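Local coordinates for protein sialyltransferase 0160 (Photobacterium damselae, PDB 4R84) that probably transfers sialic acid from CMP-activated sialic acid to a galactoside acceptor, as a GT-B glycosyltransferase with Rossmann-type folds, at residues T255-V260 against R310-S315; E371-Y376 against G411-I416. All coordinates share one frame; numbering follows the deposited sequence.

After the N-terminal strands the chain runs through the helices and parallel strands of the first Rossmann-type half. Contact 1 closes the earlier loop: helix 252-267 is met again by helix 307-313 after 49 residues that include strand 290-294, so helix 307-313, which touches that strand, is tied to helix 252-267. The chain then passes on to the four-stranded parallel sheet, where contact 2 closes a second loop, of 34 residues, between the first turns of helices 373-388 and 412-419. The two loops follow in series, neither nested nor crossed. Their centres lie about 46 Å apart, each contact fastening helices within a different sheet region of the GT-B fold.

Contact 1: T255-V260 against R310-S315; sequences TLEGEV and RDYLGS
L256 lays its CD1 methyl against CE2 and CD2 of the Y312 ring, 3.7 Å from CE2, and its CB stands a little farther off, beside CE2 and CZ. The leucine is buried, and its CD1 gives an apolar contact. One residue on, E257 meets the ring at CE1: its CG lies 3.3 Å from Y312 CE1. The glutamate chain stays extended beyond CG and runs back along the ring, bringing E257 OE2 to 4.0 Å from Y312 CE1; the carboxylate plane is turned 50° from the ring plane. L256 and E257 thus flank the Y312 ring, both approaching it obliquely. A turn later V260 reaches the far end of the same side chain, with CG2 3.5 Å from Y312 OH.

Y312 is therefore the one residue of 310-315 that enters the contact. Its CG is anti to the backbone N (chi1 -174°), which carries the ring across to helix 252-267. The hydroxyl at its end is hydrogen-bonded to N283 OD1, while the amide nitrogen of N283 binds L256 O, and this one asparagine links both partners. H285 packs edge-to-face with the Y312 ring and hydrogen-bonds to Y312 O through NE2. Just beyond, helix 307-313 ends and G314 leaves helical angles with a positive phi. L313 touches Y292 and F294, so helix 307-313 meets strand 290-294 through L313 and helix 252-267 through Y312.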
ATOM      1  N   THR A 255     -12.535 -26.230   0.911  1.00 33.34           N
ATOM      2  CA  THR A 255     -13.135 -25.612  -0.263  1.00 34.86           C
ATOM      3  C   THR A 255     -12.118 -24.675  -0.931  1.00 32.99           C
ATOM      4  O   THR A 255     -11.977 -24.686  -2.159  1.00 29.17           O
ATOM      5  CB  THR A 255     -14.417 -24.863   0.102  1.00 34.07           C
ATOM      6  OG1 THR A 255     -15.345 -25.792   0.681  1.00 43.22           O
ATOM      7  CG2 THR A 255     -15.047 -24.241  -1.132  1.00 37.79           C
ATOM      8  N   LEU A 256     -11.390 -23.900  -0.127  1.00 33.94           N
ATOM      9  CA  LEU A 256     -10.339 -23.025  -0.657  1.00 36.57           C
ATOM     10  C   LEU A 256      -9.320 -23.799  -1.481  1.00 37.70           C
ATOM     11  O   LEU A 256      -9.036 -23.449  -2.633  1.00 40.07           O
ATOM     12  CB  LEU A 256      -9.595 -22.305   0.466  1.00 40.72           C
ATOM     13  CG  LEU A 256     -10.140 -20.994   1.004  1.00 34.86           C
ATOM     14  CD1 LEU A 256      -9.082 -20.312   1.852  1.00 28.79           C
ATOM     15  CD2 LEU A 256     -10.589 -20.107  -0.140  1.00 36.12           C
ATOM     16  N   GLU A 257      -8.784 -24.859  -0.883  1.00 42.12           N
ATOM     17  CA  GLU A 257      -7.809 -25.718  -1.542  1.00 42.34           C
ATOM     18  C   GLU A 257      -8.351 -26.275  -2.842  1.00 45.11           C
ATOM     19  O   GLU A 257      -7.640 -26.339  -3.846  1.00 45.51           O
ATOM     20  CB  GLU A 257      -7.417 -26.877  -0.621  1.00 48.62           C
ATOM     21  CG  GLU A 257      -6.350 -26.545   0.406  1.00 60.98           C
ATOM     22  CD  GLU A 257      -6.222 -27.584   1.488  1.00 71.44           C
ATOM     23  OE1 GLU A 257      -6.977 -28.590   1.457  1.00 76.97           O
ATOM     24  OE2 GLU A 257      -5.351 -27.423   2.393  1.00 71.93           O
ATOM     25  N   GLY A 258      -9.627 -26.638  -2.824  1.00 36.90           N
ATOM     26  CA  GLY A 258     -10.263 -27.197  -3.994  1.00 42.08           C
ATOM     27  C   GLY A 258     -10.444 -26.175  -5.098  1.00 43.06           C
ATOM     28  O   GLY A 258     -10.567 -26.542  -6.266  1.00 31.95           O
ATOM     29  N   GLU A 259     -10.443 -24.893  -4.741  1.00 30.13           N
ATOM     30  CA  GLU A 259     -10.662 -23.849  -5.735  1.00 28.04           C
ATOM     31  C   GLU A 259      -9.369 -23.257  -6.312  1.00 31.62           C
ATOM     32  O   GLU A 259      -9.420 -22.404  -7.205  1.00 30.88           O
ATOM     33  CB  GLU A 259     -11.540 -22.753  -5.138  1.00 32.49           C
ATOM     34  CG  GLU A 259     -13.010 -23.157  -5.168  1.00 40.93           C
ATOM     35  CD  GLU A 259     -13.903 -22.245  -4.368  1.00 52.98           C
ATOM     36  OE1 GLU A 259     -15.139 -22.428  -4.437  1.00 57.56           O
ATOM     37  OE2 GLU A 259     -13.374 -21.358  -3.664  1.00 51.48           O
ATOM     38  N   VAL A 260      -8.217 -23.731  -5.842  1.00 28.17           N
ATOM     39  CA  VAL A 260      -6.958 -23.279  -6.428  1.00 29.90           C
ATOM     40  C   VAL A 260      -6.929 -23.604  -7.922  1.00 33.46           C
ATOM     41  O   VAL A 260      -6.592 -22.750  -8.743  1.00 27.59           O
ATOM     42  CB  VAL A 260      -5.728 -23.903  -5.731  1.00 24.44           C
ATOM     43  CG1 VAL A 260      -4.437 -23.562  -6.492  1.00 26.40           C
ATOM     44  CG2 VAL A 260      -5.628 -23.412  -4.302  1.00 26.84           C
ATOM     45  N   ARG A 310      -5.321 -18.826   8.953  1.00 26.20           N
ATOM     46  CA  ARG A 310      -3.979 -18.404   9.355  1.00 25.40           C
ATOM     47  C   ARG A 310      -2.919 -19.405   8.907  1.00 23.53           C
ATOM     48  O   ARG A 310      -1.883 -19.037   8.313  1.00 24.79           O
ATOM     49  CB  ARG A 310      -3.905 -18.251  10.875  1.00 27.74           C
ATOM     50  CG  ARG A 310      -2.546 -17.815  11.377  1.00 26.65           C
ATOM     51  CD  ARG A 310      -2.477 -17.922  12.871  1.00 36.58           C
ATOM     52  NE  ARG A 310      -2.750 -19.287  13.326  1.00 40.73           N
ATOM     53  CZ  ARG A 310      -2.972 -19.611  14.593  1.00 42.25           C
ATOM     54  NH1 ARG A 310      -2.969 -18.661  15.519  1.00 40.23           N
ATOM     55  NH2 ARG A 310      -3.217 -20.870  14.930  1.00 42.65           N
ATOM     56  N   ASP A 311      -3.204 -20.675   9.159  1.00 27.43           N
ATOM     57  CA  ASP A 311      -2.289 -21.745   8.778  1.00 35.91           C
ATOM     58  C   ASP A 311      -2.199 -21.886   7.265  1.00 36.63           C
ATOM     59  O   ASP A 311      -1.122 -22.136   6.726  1.00 27.92           O
ATOM     60  CB  ASP A 311      -2.724 -23.071   9.400  1.00 40.52           C
ATOM     61  CG  ASP A 311      -2.615 -23.066  10.913  1.00 58.65           C
ATOM     62  OD1 ASP A 311      -1.862 -22.224  11.452  1.00 58.31           O
ATOM     63  OD2 ASP A 311      -3.282 -23.901  11.562  1.00 65.34           O
ATOM     64  N   TYR A 312      -3.332 -21.701   6.594  1.00 31.34           N
ATOM     65  CA  TYR A 312      -3.415 -21.833   5.138  1.00 24.24           C
ATOM     66  C   TYR A 312      -2.620 -20.748   4.430  1.00 23.56           C
ATOM     67  O   TYR A 312      -2.012 -20.998   3.388  1.00 25.91           O
ATOM     68  CB  TYR A 312      -4.876 -21.780   4.678  1.00 31.94           C
ATOM     69  CG  TYR A 312      -5.078 -22.056   3.203  1.00 25.49           C
ATOM     70  CD1 TYR A 312      -4.908 -23.333   2.692  1.00 33.38           C
ATOM     71  CD2 TYR A 312      -5.432 -21.037   2.321  1.00 26.80           C
ATOM     72  CE1 TYR A 312      -5.089 -23.595   1.350  1.00 28.23           C
ATOM     73  CE2 TYR A 312      -5.622 -21.287   0.976  1.00 25.05           C
ATOM     74  CZ  TYR A 312      -5.453 -22.577   0.494  1.00 33.34           C
ATOM     75  OH  TYR A 312      -5.634 -22.857  -0.843  1.00 27.71           O
ATOM     76  N   LEU A 313      -2.656 -19.535   4.968  1.00 23.78           N
ATOM     77  CA  LEU A 313      -1.890 -18.439   4.362  1.00 21.63           C
ATOM     78  C   LEU A 313      -0.426 -18.523   4.745  1.00 23.78           C
ATOM     79  O   LEU A 313       0.457 -18.190   3.943  1.00 24.82           O
ATOM     80  CB  LEU A 313      -2.445 -17.085   4.795  1.00 22.78           C
ATOM     81  CG  LEU A 313      -3.895 -16.798   4.408  1.00 25.26           C
ATOM     82  CD1 LEU A 313      -4.316 -15.416   4.862  1.00 23.56           C
ATOM     83  CD2 LEU A 313      -4.033 -16.916   2.904  1.00 25.55           C
ATOM     84  N   GLY A 314      -0.174 -18.963   5.976  1.00 25.20           N
ATOM     85  CA  GLY A 314       1.189 -19.117   6.449  1.00 32.31           C
ATOM     86  C   GLY A 314       2.000 -17.838   6.355  1.00 23.44           C
ATOM     87  O   GLY A 314       1.544 -16.759   6.757  1.00 25.22           O
ATOM     88  N   SER A 315       3.203 -17.952   5.801  1.00 24.31           N
ATOM     89  CA  SER A 315       4.116 -16.821   5.763  1.00 24.31           C
ATOM     90  C   SER A 315       3.674 -15.726   4.788  1.00 28.13           C
ATOM     91  O   SER A 315       4.227 -14.629   4.812  1.00 24.38           O
ATOM     92  CB  SER A 315       5.521 -17.293   5.395  1.00 32.10           C
ATOM     93  OG  SER A 315       5.524 -17.956   4.144  1.00 39.55           O
TER

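Contact 2: E371-Y376 against G411-I416; sequences ETKEYY and GVINDI
K373 and I413 make the tightest apolar meeting, CG of the lysine lying 3.4 Å from CG1 of the isoleucine, closer than usual for two carbons. The two side chains cross at about a right angle. A chi1 of -168° puts K373 CG, anti to the backbone N, against I413. K373 CD also passes I413 CG1, at 3.9 Å. I413 extends its CD1 past the lysine to Y376 CB, 4.3 Å away. Farther along, I416 CD1 meets E374 CG at 4.2 Å; the glutamate's CB points away from the other helix, but chi1 (-73°) brings CG round, beside the backbone N.

These are the opening turns of two helices, 373-388 and 412-419, that belong to the half of the GT-B fold built on the four-stranded parallel sheet; the I413 side chain is about 10 Å from the bound CMP-3-fluoro-sialic acid. I413 and I416 both also touch A377, on the next turn of helix 373-388.

Polar bonds shape the start of that helix. T372 is its N-cap, with OG1 accepting from Y375 N at 3.2 Å. E371 N donates to Y376 OH, also at 3.2 Å. E371 CG in turn sits over the centre of one face of the Y375 ring.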
ATOM      1  N   GLU A 371     -34.467  12.574   5.887  1.00 20.22           N
ATOM      2  CA  GLU A 371     -34.468  13.911   6.464  1.00 21.00           C
ATOM      3  C   GLU A 371     -33.702  14.857   5.560  1.00 26.00           C
ATOM      4  O   GLU A 371     -33.107  14.435   4.577  1.00 26.22           O
ATOM      5  CB  GLU A 371     -33.859  13.908   7.868  1.00 20.74           C
ATOM      6  CG  GLU A 371     -34.446  12.843   8.808  1.00 23.27           C
ATOM      7  CD  GLU A 371     -35.698  13.329   9.516  1.00 33.42           C
ATOM      8  OE1 GLU A 371     -36.160  14.443   9.190  1.00 33.27           O
ATOM      9  OE2 GLU A 371     -36.223  12.602  10.398  1.00 30.57           O
ATOM     10  N   THR A 372     -33.720  16.139   5.895  1.00 27.88           N
ATOM     11  CA  THR A 372     -32.991  17.133   5.123  1.00 25.38           C
ATOM     12  C   THR A 372     -31.515  17.051   5.426  1.00 23.80           C
ATOM     13  O   THR A 372     -31.111  16.498   6.444  1.00 22.98           O
ATOM     14  CB  THR A 372     -33.446  18.562   5.434  1.00 24.32           C
ATOM     15  OG1 THR A 372     -33.070  18.885   6.778  1.00 25.30           O
ATOM     16  CG2 THR A 372     -34.960  18.714   5.255  1.00 27.23           C
ATOM     17  N   LYS A 373     -30.706  17.626   4.548  1.00 25.96           N
ATOM     18  CA  LYS A 373     -29.280  17.733   4.809  1.00 29.05           C
ATOM     19  C   LYS A 373     -28.956  18.383   6.146  1.00 24.64           C
ATOM     20  O   LYS A 373     -28.054  17.953   6.873  1.00 28.04           O
ATOM     21  CB  LYS A 373     -28.620  18.557   3.712  1.00 28.29           C
ATOM     22  CG  LYS A 373     -27.141  18.471   3.756  1.00 41.83           C
ATOM     23  CD  LYS A 373     -26.608  18.469   2.381  1.00 56.26           C
ATOM     24  CE  LYS A 373     -27.344  17.444   1.580  1.00 64.90           C
ATOM     25  NZ  LYS A 373     -26.936  17.486   0.159  1.00 66.54           N
ATOM     26  N   GLU A 374     -29.727  19.407   6.480  1.00 26.46           N
ATOM     27  CA  GLU A 374     -29.538  20.146   7.717  1.00 28.94           C
ATOM     28  C   GLU A 374     -29.761  19.268   8.938  1.00 27.63           C
ATOM     29  O   GLU A 374     -29.104  19.459   9.957  1.00 25.63           O
ATOM     30  CB  GLU A 374     -30.463  21.368   7.762  1.00 35.72           C
ATOM     31  CG  GLU A 374     -30.035  22.493   6.832  1.00 37.98           C
ATOM     32  CD  GLU A 374     -30.279  22.181   5.364  1.00 51.98           C
ATOM     33  OE1 GLU A 374     -31.211  21.403   5.058  1.00 44.74           O
ATOM     34  OE2 GLU A 374     -29.513  22.693   4.518  1.00 57.47           O
ATOM     35  N   TYR A 375     -30.700  18.328   8.852  1.00 23.94           N
ATOM     36  CA  TYR A 375     -30.919  17.390   9.956  1.00 23.04           C
ATOM     37  C   TYR A 375     -29.664  16.571  10.232  1.00 24.16           C
ATOM     38  O   TYR A 375     -29.278  16.383  11.383  1.00 23.36           O
ATOM     39  CB  TYR A 375     -32.094  16.461   9.654  1.00 27.91           C
ATOM     40  CG  TYR A 375     -32.241  15.246  10.563  1.00 21.43           C
ATOM     41  CD1 TYR A 375     -31.511  14.086  10.341  1.00 26.91           C
ATOM     42  CD2 TYR A 375     -33.143  15.255  11.626  1.00 25.56           C
ATOM     43  CE1 TYR A 375     -31.661  12.977  11.147  1.00 27.97           C
ATOM     44  CE2 TYR A 375     -33.299  14.143  12.436  1.00 27.00           C
ATOM     45  CZ  TYR A 375     -32.556  13.012  12.197  1.00 31.52           C
ATOM     46  OH  TYR A 375     -32.696  11.897  13.003  1.00 31.81           O
ATOM     47  N   TYR A 376     -29.017  16.083   9.174  1.00 23.59           N
ATOM     48  CA  TYR A 376     -27.864  15.214   9.365  1.00 22.61           C
ATOM     49  C   TYR A 376     -26.703  15.992   9.936  1.00 19.51           C
ATOM     50  O   TYR A 376     -25.959  15.462  10.759  1.00 24.80           O
ATOM     51  CB  TYR A 376     -27.484  14.505   8.045  1.00 23.01           C
ATOM     52  CG  TYR A 376     -28.602  13.556   7.678  1.00 23.32           C
ATOM     53  CD1 TYR A 376     -28.796  12.380   8.391  1.00 20.53           C
ATOM     54  CD2 TYR A 376     -29.509  13.869   6.667  1.00 18.88           C
ATOM     55  CE1 TYR A 376     -29.856  11.522   8.095  1.00 20.74           C
ATOM     56  CE2 TYR A 376     -30.562  13.013   6.359  1.00 19.40           C
ATOM     57  CZ  TYR A 376     -30.736  11.857   7.074  1.00 20.17           C
ATOM     58  OH  TYR A 376     -31.791  11.027   6.769  1.00 21.58           O
ATOM     59  N   GLY A 411     -19.892  18.190   1.803  1.00 29.66           N
ATOM     60  CA  GLY A 411     -20.447  19.431   1.280  1.00 31.12           C
ATOM     61  C   GLY A 411     -20.826  20.427   2.366  1.00 29.75           C
ATOM     62  O   GLY A 411     -20.037  20.713   3.264  1.00 25.89           O
ATOM     63  N   VAL A 412     -22.048  20.942   2.286  1.00 26.71           N
ATOM     64  CA  VAL A 412     -22.527  21.961   3.217  1.00 27.33           C
ATOM     65  C   VAL A 412     -22.638  21.421   4.648  1.00 22.77           C
ATOM     66  O   VAL A 412     -22.569  22.179   5.613  1.00 22.64           O
ATOM     67  CB  VAL A 412     -23.883  22.528   2.728  1.00 36.63           C
ATOM     68  CG1 VAL A 412     -24.476  23.492   3.727  1.00 42.98           C
ATOM     69  CG2 VAL A 412     -23.682  23.242   1.400  1.00 41.56           C
ATOM     70  N   ILE A 413     -22.796  20.108   4.789  1.00 27.14           N
ATOM     71  CA  ILE A 413     -22.826  19.507   6.122  1.00 24.19           C
ATOM     72  C   ILE A 413     -21.552  19.877   6.882  1.00 20.58           C
ATOM     73  O   ILE A 413     -21.579  20.232   8.052  1.00 20.26           O
ATOM     74  CB  ILE A 413     -22.957  17.982   6.035  1.00 25.91           C
ATOM     75  CG1 ILE A 413     -24.314  17.599   5.441  1.00 27.32           C
ATOM     76  CG2 ILE A 413     -22.754  17.350   7.394  1.00 27.02           C
ATOM     77  CD1 ILE A 413     -24.541  16.111   5.362  1.00 32.95           C
ATOM     78  N   ASN A 414     -20.420  19.806   6.196  1.00 19.62           N
ATOM     79  CA  ASN A 414     -19.159  20.171   6.822  1.00 18.33           C
ATOM     80  C   ASN A 414     -19.136  21.634   7.225  1.00 24.93           C
ATOM     81  O   ASN A 414     -18.662  21.974   8.312  1.00 24.22           O
ATOM     82  CB  ASN A 414     -17.982  19.858   5.890  1.00 17.64           C
ATOM     83  CG  ASN A 414     -17.797  18.360   5.673  1.00 20.87           C
ATOM     84  OD1 ASN A 414     -18.420  17.537   6.351  1.00 26.92           O
ATOM     85  ND2 ASN A 414     -16.931  18.005   4.732  1.00 22.17           N
ATOM     86  N   ASP A 415     -19.657  22.502   6.361  1.00 21.78           N
ATOM     87  CA  ASP A 415     -19.706  23.930   6.686  1.00 23.32           C
ATOM     88  C   ASP A 415     -20.571  24.223   7.916  1.00 20.12           C
ATOM     89  O   ASP A 415     -20.209  25.055   8.745  1.00 23.64           O
ATOM     90  CB  ASP A 415     -20.234  24.756   5.511  1.00 25.61           C
ATOM     91  CG  ASP A 415     -19.433  24.556   4.248  1.00 31.25           C
ATOM     92  OD1 ASP A 415     -18.213  24.306   4.334  1.00 32.43           O
ATOM     93  OD2 ASP A 415     -20.021  24.707   3.161  1.00 34.47           O
ATOM     94  N   ILE A 416     -21.722  23.557   8.003  1.00 19.77           N
ATOM     95  CA  ILE A 416     -22.649  23.735   9.127  1.00 17.45           C
ATOM     96  C   ILE A 416     -22.006  23.295  10.430  1.00 21.02           C
ATOM     97  O   ILE A 416     -22.048  24.025  11.429  1.00 25.31           O
ATOM     98  CB  ILE A 416     -23.958  22.947   8.905  1.00 18.46           C
ATOM     99  CG1 ILE A 416     -24.753  23.559   7.748  1.00 27.01           C
ATOM    100  CG2 ILE A 416     -24.816  22.932  10.178  1.00 24.42           C
ATOM    101  CD1 ILE A 416     -25.909  22.707   7.285  1.00 27.08           C
TER